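Local coordinates for protein aspartate aminotransferase (Rhodobacter sphaeroides, PDB 3NRA) that probably catalyses the pyridoxal-phosphate-dependent transfer of an amino group from L-aspartate to 2-oxoglutarate, giving oxaloacetate and L-glutamate, at residues R316-L320 / A331-Q335; E353-I357 / L401-Y405. All coordinates share one frame; numbering follows the deposited sequence. Where two conformers were deposited one is given.

Contact 1. Residues R316-L320 / A331-Q335; sequences RDELL and ARTPQ
Arg316 reaches off its helix to Pro334, and the two side chains slide past each other in opposite directions. Arg316 CG lies 3.7 Å from Pro334 CD, while at the polar end Arg316 NH1 donates to Pro334 O at 3.1 Å. That bond arrives nearly head-on to the carbonyl (C=O...N angle 173°), although the oxygen stands tilted from the guanidinium plane. Thr333 CG2 lies over one face of the guanidinium, toward its rim, 3.6 Å from Arg316 NH1. One helical turn on, Leu320 splits its two methyls: CD1 meets Thr333 CG2 at 3.9 Å and also Pro334 CD, whereas CD2 packs on Ala331 CB at 4.0 Å.

Behind this first shell stands Asp317, whose OD1 accepts from both Arg316 NE (2.9 Å) and Arg316 NH2 (2.8 Å), a side-on salt bridge that fixes the turn of the guanidinium. The bend at chi3 (72°) turns the group toward Asp317, with NH1 directed at the loop. A leucine in place of Arg316 would probably leave Pro334 O without this donor and Asp317 without its countercharge. Thr333 OG1 is held by Glu162 and Arg324. In what is probably the small domain, the contact lays the loop that follows helix 304-324 back against that helix, with Leu340 of strand 339-340 touching Leu319, Leu320 and Pro334, and helix 388-404 flanking the helix at Glu318 and Leu319.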
ATOM      1  N   ARG B 316       2.249 -24.843 -20.095  1.00 15.64           N
ATOM      2  CA  ARG B 316       3.322 -24.203 -20.858  1.00 15.76           C
ATOM      3  C   ARG B 316       3.583 -24.917 -22.183  1.00 16.04           C
ATOM      4  O   ARG B 316       3.574 -24.280 -23.250  1.00 16.47           O
ATOM      5  CB  ARG B 316       4.611 -24.176 -20.044  1.00 16.27           C
ATOM      6  CG  ARG B 316       5.777 -23.437 -20.716  1.00 16.33           C
ATOM      7  CD  ARG B 316       7.120 -23.820 -20.087  1.00 16.73           C
ATOM      8  NE  ARG B 316       7.529 -25.178 -20.441  1.00 16.46           N
ATOM      9  CZ  ARG B 316       8.723 -25.715 -20.151  1.00 17.04           C
ATOM     10  NH1 ARG B 316       9.669 -25.010 -19.519  1.00 15.85           N
ATOM     11  NH2 ARG B 316       8.989 -26.963 -20.526  1.00 18.00           N
ATOM     12  N   ASP B 317       3.785 -26.228 -22.126  1.00 16.82           N
ATOM     13  CA  ASP B 317       4.209 -26.995 -23.311  1.00 17.45           C
ATOM     14  C   ASP B 317       3.124 -27.110 -24.379  1.00 17.92           C
ATOM     15  O   ASP B 317       3.423 -27.068 -25.577  1.00 17.21           O
ATOM     16  CB  ASP B 317       4.667 -28.410 -22.910  1.00 18.84           C
ATOM     17  CG  ASP B 317       5.984 -28.415 -22.126  1.00 20.13           C
ATOM     18  OD1 ASP B 317       6.653 -27.368 -22.054  1.00 21.11           O
ATOM     19  OD2 ASP B 317       6.331 -29.482 -21.577  1.00 24.68           O
ATOM     20  N   GLU B 318       1.882 -27.329 -23.967  1.00 18.59           N
ATOM     21  CA  GLU B 318       0.791 -27.423 -24.939  0.60 19.54           C
ATOM     22  C   GLU B 318       0.471 -26.056 -25.528  1.00 18.62           C
ATOM     23  O   GLU B 318       0.211 -25.956 -26.690  1.00 19.44           O
ATOM     24  CB  GLU B 318      -0.472 -28.076 -24.360  0.60 19.82           C
ATOM     25  CG  GLU B 318      -1.452 -28.555 -25.487  0.60 23.10           C
ATOM     26  CD  GLU B 318      -2.677 -29.324 -24.964  0.60 25.85           C
ATOM     27  OE1 GLU B 318      -2.939 -29.296 -23.738  0.60 28.74           O
ATOM     28  OE2 GLU B 318      -3.374 -29.952 -25.787  0.60 28.10           O
ATOM     29  N   LEU B 319       0.525 -24.998 -24.724  1.00 18.38           N
ATOM     30  CA  LEU B 319       0.339 -23.648 -25.283  1.00 18.22           C
ATOM     31  C   LEU B 319       1.417 -23.314 -26.280  1.00 17.49           C
ATOM     32  O   LEU B 319       1.130 -22.729 -27.314  1.00 18.34           O
ATOM     33  CB  LEU B 319       0.295 -22.572 -24.207  1.00 18.01           C
ATOM     34  CG  LEU B 319      -1.010 -22.405 -23.398  1.00 19.10           C
ATOM     35  CD1 LEU B 319      -1.072 -21.009 -22.821  1.00 18.39           C
ATOM     36  CD2 LEU B 319      -2.257 -22.664 -24.210  1.00 19.69           C
ATOM     37  N   LEU B 320       2.650 -23.696 -25.990  1.00 16.93           N
ATOM     38  CA  LEU B 320       3.748 -23.440 -26.905  1.00 16.87           C
ATOM     39  C   LEU B 320       3.554 -24.187 -28.207  1.00 18.05           C
ATOM     40  O   LEU B 320       3.725 -23.620 -29.264  1.00 18.23           O
ATOM     41  CB  LEU B 320       5.090 -23.803 -26.275  1.00 16.74           C
ATOM     42  CG  LEU B 320       5.684 -22.766 -25.308  1.00 16.05           C
ATOM     43  CD1 LEU B 320       6.906 -23.355 -24.604  1.00 14.35           C
ATOM     44  CD2 LEU B 320       6.048 -21.463 -26.060  1.00 14.00           C
ATOM     45  N   ALA B 331       7.817 -17.549 -29.879  1.00 14.79           N
ATOM     46  CA  ALA B 331       7.703 -17.418 -28.411  1.00 15.59           C
ATOM     47  C   ALA B 331       8.849 -18.150 -27.700  1.00 15.59           C
ATOM     48  O   ALA B 331       9.117 -19.302 -28.011  1.00 15.31           O
ATOM     49  CB  ALA B 331       6.384 -17.953 -27.949  1.00 14.72           C
ATOM     50  N   ARG B 332       9.527 -17.467 -26.764  1.00 14.60           N
ATOM     51  CA  ARG B 332      10.530 -18.123 -25.958  1.00 15.69           C
ATOM     52  C   ARG B 332       9.838 -19.091 -25.026  1.00 16.27           C
ATOM     53  O   ARG B 332       8.738 -18.801 -24.518  1.00 15.64           O
ATOM     54  CB  ARG B 332      11.370 -17.121 -25.120  1.00 15.57           C
ATOM     55  CG  ARG B 332      12.508 -16.372 -25.925  1.00 15.57           C
ATOM     56  CD  ARG B 332      13.635 -17.287 -26.328  1.00 14.91           C
ATOM     57  NE  ARG B 332      14.342 -17.797 -25.165  1.00 15.46           N
ATOM     58  CZ  ARG B 332      15.335 -17.167 -24.536  1.00 17.94           C
ATOM     59  NH1 ARG B 332      15.786 -15.991 -24.973  1.00 18.18           N
ATOM     60  NH2 ARG B 332      15.883 -17.714 -23.450  1.00 17.61           N
ATOM     61  N   THR B 333      10.484 -20.226 -24.787  1.00 15.90           N
ATOM     62  CA  THR B 333      10.078 -21.126 -23.715  1.00 15.63           C
ATOM     63  C   THR B 333      10.253 -20.445 -22.397  1.00 15.00           C
ATOM     64  O   THR B 333      11.378 -20.083 -22.050  1.00 14.47           O
ATOM     65  CB  THR B 333      10.910 -22.390 -23.696  1.00 15.50           C
ATOM     66  OG1 THR B 333      10.921 -22.966 -24.997  1.00 16.02           O
ATOM     67  CG2 THR B 333      10.325 -23.421 -22.666  1.00 15.80           C
ATOM     68  N   PRO B 334       9.148 -20.277 -21.621  1.00 14.94           N
ATOM     69  CA  PRO B 334       9.307 -19.775 -20.259  1.00 15.26           C
ATOM     70  C   PRO B 334      10.074 -20.764 -19.378  1.00 16.64           C
ATOM     71  O   PRO B 334       9.884 -21.963 -19.493  1.00 16.99           O
ATOM     72  CB  PRO B 334       7.844 -19.637 -19.754  1.00 15.11           C
ATOM     73  CG  PRO B 334       6.999 -19.761 -20.929  1.00 13.87           C
ATOM     74  CD  PRO B 334       7.733 -20.548 -21.931  1.00 14.51           C
ATOM     75  N   GLN B 335      10.954 -20.243 -18.531  1.00 17.43           N
ATOM     76  CA  GLN B 335      11.864 -21.070 -17.730  1.00 17.24           C
ATOM     77  C   GLN B 335      11.536 -20.993 -16.231  1.00 16.14           C
ATOM     78  O   GLN B 335      11.852 -21.903 -15.467  1.00 15.62           O
ATOM     79  CB  GLN B 335      13.289 -20.647 -17.996  1.00 17.59           C
ATOM     80  CG  GLN B 335      13.749 -20.995 -19.436  1.00 20.86           C
ATOM     81  CD  GLN B 335      15.007 -20.246 -19.882  1.00 22.75           C
ATOM     82  OE1 GLN B 335      15.103 -19.008 -19.753  1.00 24.13           O
ATOM     83  NE2 GLN B 335      15.947 -20.980 -20.477  1.00 25.67           N
TER

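Contact 2. Residues E353-I357 / L401-Y405; sequences EFVKI and LVERY
Phe354 and Tyr405 form the aromatic part of this helix-to-helix contact, an offset edge-to-face pair in which the edge of Phe354 is directed at the face of Tyr405. Their ring centroids are 5.9 Å apart and the planes stand at 72°. The closest approach is from Phe354 CE1 to Tyr405 CD2, at 3.9 Å. With CG anti to the backbone N (chi1 -169°), the phenyl ring extends across the gap between the helices, bringing its far edge up to Leu401 and Val402 as well.

Aliphatic packing fills in around the pair. Val402 CG2 rests against Phe354 CZ at 3.6 Å, its side chain crossing that of Phe354 at about a right angle, and Leu401 CB lies 4.1 Å from Phe354 CZ. Ile357 and Tyr405 reach toward each other from their two segments, Ile357 on the same side of the phenol ring as Phe354: Ile357 CG2 sits 3.6 Å from Tyr405 CE2, and Ile357 CD1 reaches Tyr405 CE1 at 3.9 Å. Both branches of the isoleucine thus bear on the phenol.

No hydrogen bond crosses between the two segments. Leu401 O, which accepts from the backbone N of Tyr405, also approaches the edge of Phe354 near its plane. The buried phenol oxygen of Tyr405 is hydrogen-bonded to Gln361 and to the backbone N of Arg33, which ties the ring to both the facing helix and the N-terminal region.

Here, in what is probably the small domain, the end of helix 388-404 packs on helix 351-362, whose Leu358, Gln361 and Ala362 continue the interface along Leu401.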
ATOM      1  N   GLU B 353      -5.629  -2.884 -32.090  1.00 16.74           N
ATOM      2  CA  GLU B 353      -6.921  -3.255 -32.630  1.00 17.71           C
ATOM      3  C   GLU B 353      -7.114  -4.777 -32.522  1.00 17.08           C
ATOM      4  O   GLU B 353      -8.182  -5.226 -32.189  1.00 16.73           O
ATOM      5  CB  GLU B 353      -7.065  -2.750 -34.093  1.00 18.05           C
ATOM      6  CG  GLU B 353      -7.017  -1.186 -34.211  1.00 20.94           C
ATOM      7  CD  GLU B 353      -6.879  -0.650 -35.655  1.00 23.46           C
ATOM      8  OE1 GLU B 353      -6.318  -1.351 -36.554  1.00 23.04           O
ATOM      9  OE2 GLU B 353      -7.311   0.500 -35.875  1.00 24.56           O
ATOM     10  N   PHE B 354      -6.038  -5.552 -32.735  1.00 16.94           N
ATOM     11  CA  PHE B 354      -6.135  -6.987 -32.663  1.00 16.54           C
ATOM     12  C   PHE B 354      -6.453  -7.461 -31.249  1.00 16.75           C
ATOM     13  O   PHE B 354      -7.271  -8.384 -31.070  1.00 16.06           O
ATOM     14  CB  PHE B 354      -4.857  -7.652 -33.155  1.00 16.99           C
ATOM     15  CG  PHE B 354      -4.997  -9.138 -33.355  1.00 15.09           C
ATOM     16  CD1 PHE B 354      -5.846  -9.641 -34.340  1.00 15.79           C
ATOM     17  CD2 PHE B 354      -4.279 -10.025 -32.590  1.00 14.01           C
ATOM     18  CE1 PHE B 354      -5.992 -11.018 -34.532  1.00 15.18           C
ATOM     19  CE2 PHE B 354      -4.434 -11.413 -32.768  1.00 15.19           C
ATOM     20  CZ  PHE B 354      -5.300 -11.898 -33.738  1.00 15.50           C
ATOM     21  N   VAL B 355      -5.844  -6.821 -30.244  1.00 16.16           N
ATOM     22  CA  VAL B 355      -6.156  -7.137 -28.824  1.00 15.93           C
ATOM     23  C   VAL B 355      -7.663  -6.961 -28.519  1.00 16.18           C
ATOM     24  O   VAL B 355      -8.268  -7.814 -27.890  1.00 16.65           O
ATOM     25  CB  VAL B 355      -5.321  -6.272 -27.843  1.00 15.76           C
ATOM     26  CG1 VAL B 355      -5.896  -6.363 -26.414  1.00 13.37           C
ATOM     27  CG2 VAL B 355      -3.840  -6.683 -27.882  1.00 13.67           C
ATOM     28  N   LYS B 356      -8.263  -5.884 -29.027  1.00 17.11           N
ATOM     29  CA  LYS B 356      -9.706  -5.676 -28.889  1.00 17.83           C
ATOM     30  C   LYS B 356     -10.491  -6.764 -29.610  1.00 17.20           C
ATOM     31  O   LYS B 356     -11.461  -7.285 -29.080  1.00 17.22           O
ATOM     32  CB  LYS B 356     -10.101  -4.315 -29.412  1.00 19.08           C
ATOM     33  CG  LYS B 356      -9.520  -3.155 -28.584  1.00 21.76           C
ATOM     34  CD  LYS B 356      -9.809  -1.802 -29.199  1.00 24.49           C
ATOM     35  CE  LYS B 356      -9.332  -0.660 -28.265  1.00 29.75           C
ATOM     36  NZ  LYS B 356      -9.996   0.645 -28.605  1.00 34.10           N
ATOM     37  N   ILE B 357     -10.021  -7.140 -30.797  1.00 17.37           N
ATOM     38  CA  ILE B 357     -10.675  -8.150 -31.615  1.00 16.77           C
ATOM     39  C   ILE B 357     -10.611  -9.557 -30.974  1.00 16.68           C
ATOM     40  O   ILE B 357     -11.570 -10.314 -31.026  1.00 16.49           O
ATOM     41  CB  ILE B 357     -10.078  -8.123 -33.073  1.00 17.95           C
ATOM     42  CG1 ILE B 357     -10.658  -6.923 -33.833  1.00 16.69           C
ATOM     43  CG2 ILE B 357     -10.344  -9.412 -33.823  1.00 16.62           C
ATOM     44  CD1 ILE B 357      -9.960  -6.595 -35.112  1.00 18.21           C
ATOM     45  N   LEU B 401      -7.807 -16.695 -35.232  1.00 16.07           N
ATOM     46  CA  LEU B 401      -7.974 -15.264 -35.526  1.00 16.22           C
ATOM     47  C   LEU B 401      -6.723 -14.626 -36.088  1.00 16.90           C
ATOM     48  O   LEU B 401      -6.822 -13.758 -36.964  1.00 17.57           O
ATOM     49  CB  LEU B 401      -8.470 -14.482 -34.302  1.00 14.35           C
ATOM     50  CG  LEU B 401      -9.954 -14.731 -33.956  1.00 16.24           C
ATOM     51  CD1 LEU B 401     -10.457 -13.793 -32.884  1.00 15.10           C
ATOM     52  CD2 LEU B 401     -10.842 -14.639 -35.185  1.00 12.69           C
ATOM     53  N   VAL B 402      -5.547 -15.055 -35.631  1.00 17.14           N
ATOM     54  CA  VAL B 402      -4.305 -14.644 -36.299  1.00 17.67           C
ATOM     55  C   VAL B 402      -4.328 -15.031 -37.803  1.00 18.93           C
ATOM     56  O   VAL B 402      -3.958 -14.230 -38.649  1.00 18.65           O
ATOM     57  CB  VAL B 402      -3.061 -15.196 -35.582  1.00 17.57           C
ATOM     58  CG1 VAL B 402      -1.796 -15.026 -36.455  1.00 16.88           C
ATOM     59  CG2 VAL B 402      -2.892 -14.490 -34.250  1.00 15.25           C
ATOM     60  N   GLU B 403      -4.845 -16.218 -38.120  1.00 20.07           N
ATOM     61  CA  GLU B 403      -4.969 -16.639 -39.523  1.00 22.00           C
ATOM     62  C   GLU B 403      -5.995 -15.793 -40.259  1.00 21.54           C
ATOM     63  O   GLU B 403      -5.747 -15.355 -41.388  1.00 21.76           O
ATOM     64  CB  GLU B 403      -5.313 -18.131 -39.626  1.00 23.18           C
ATOM     65  CG  GLU B 403      -4.173 -19.066 -39.036  1.00 28.63           C
ATOM     66  CD  GLU B 403      -4.636 -20.511 -38.708  1.00 35.71           C
ATOM     67  OE1 GLU B 403      -5.800 -20.890 -39.040  1.00 40.40           O
ATOM     68  OE2 GLU B 403      -3.807 -21.272 -38.141  1.00 38.74           O
ATOM     69  N   ARG B 404      -7.122 -15.511 -39.604  1.00 20.99           N
ATOM     70  CA  ARG B 404      -8.213 -14.744 -40.236  1.00 20.15           C
ATOM     71  C   ARG B 404      -7.779 -13.313 -40.598  1.00 19.56           C
ATOM     72  O   ARG B 404      -8.236 -12.766 -41.606  1.00 18.84           O
ATOM     73  CB  ARG B 404      -9.458 -14.699 -39.322  1.00 20.00           C
ATOM     74  CG  ARG B 404     -10.750 -14.282 -40.051  1.00 20.89           C
ATOM     75  CD  ARG B 404     -11.893 -14.034 -39.089  1.00 18.50           C
ATOM     76  NE  ARG B 404     -12.372 -15.273 -38.503  1.00 20.34           N
ATOM     77  CZ  ARG B 404     -13.411 -15.373 -37.666  1.00 22.86           C
ATOM     78  NH1 ARG B 404     -14.116 -14.299 -37.322  1.00 23.64           N
ATOM     79  NH2 ARG B 404     -13.742 -16.562 -37.159  1.00 23.30           N
ATOM     80  N   TYR B 405      -6.891 -12.725 -39.779  1.00 19.13           N
ATOM     81  CA  TYR B 405      -6.462 -11.307 -39.942  1.00 19.72           C
ATOM     82  C   TYR B 405      -5.056 -11.160 -40.519  1.00 20.61           C
ATOM     83  O   TYR B 405      -4.537 -10.058 -40.597  1.00 20.05           O
ATOM     84  CB  TYR B 405      -6.529 -10.574 -38.598  1.00 18.80           C
ATOM     85  CG  TYR B 405      -7.919 -10.276 -38.172  1.00 18.32           C
ATOM     86  CD1 TYR B 405      -8.568  -9.117 -38.610  1.00 17.39           C
ATOM     87  CD2 TYR B 405      -8.619 -11.157 -37.394  1.00 14.55           C
ATOM     88  CE1 TYR B 405      -9.859  -8.857 -38.254  1.00 16.31           C
ATOM     89  CE2 TYR B 405      -9.916 -10.904 -37.026  1.00 17.52           C
ATOM     90  CZ  TYR B 405     -10.543  -9.761 -37.470  1.00 15.89           C
ATOM     91  OH  TYR B 405     -11.834  -9.504 -37.079  1.00 12.72           O
TER

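The two contacts come in series along the chain, contact 1 closing before contact 2 opens, and their centres are 21 Å apart. Their nearest atoms remain about 11 Å from each other, so they do not touch. Helix 388-404 connects them: its earlier residues meet helix 304-324 beside contact 1, and its C-terminal end, with Tyr405 just beyond it, supplies one side of contact 2. Strand 339-340, which borders contact 1, belongs to the four-stranded sheet that also holds strand 364-368, just after helix 351-362. These helices and this sheet are consistent with the small domain of a fold-type I aminotransferase, packed together by a short local return and one spanning 43 intervening residues.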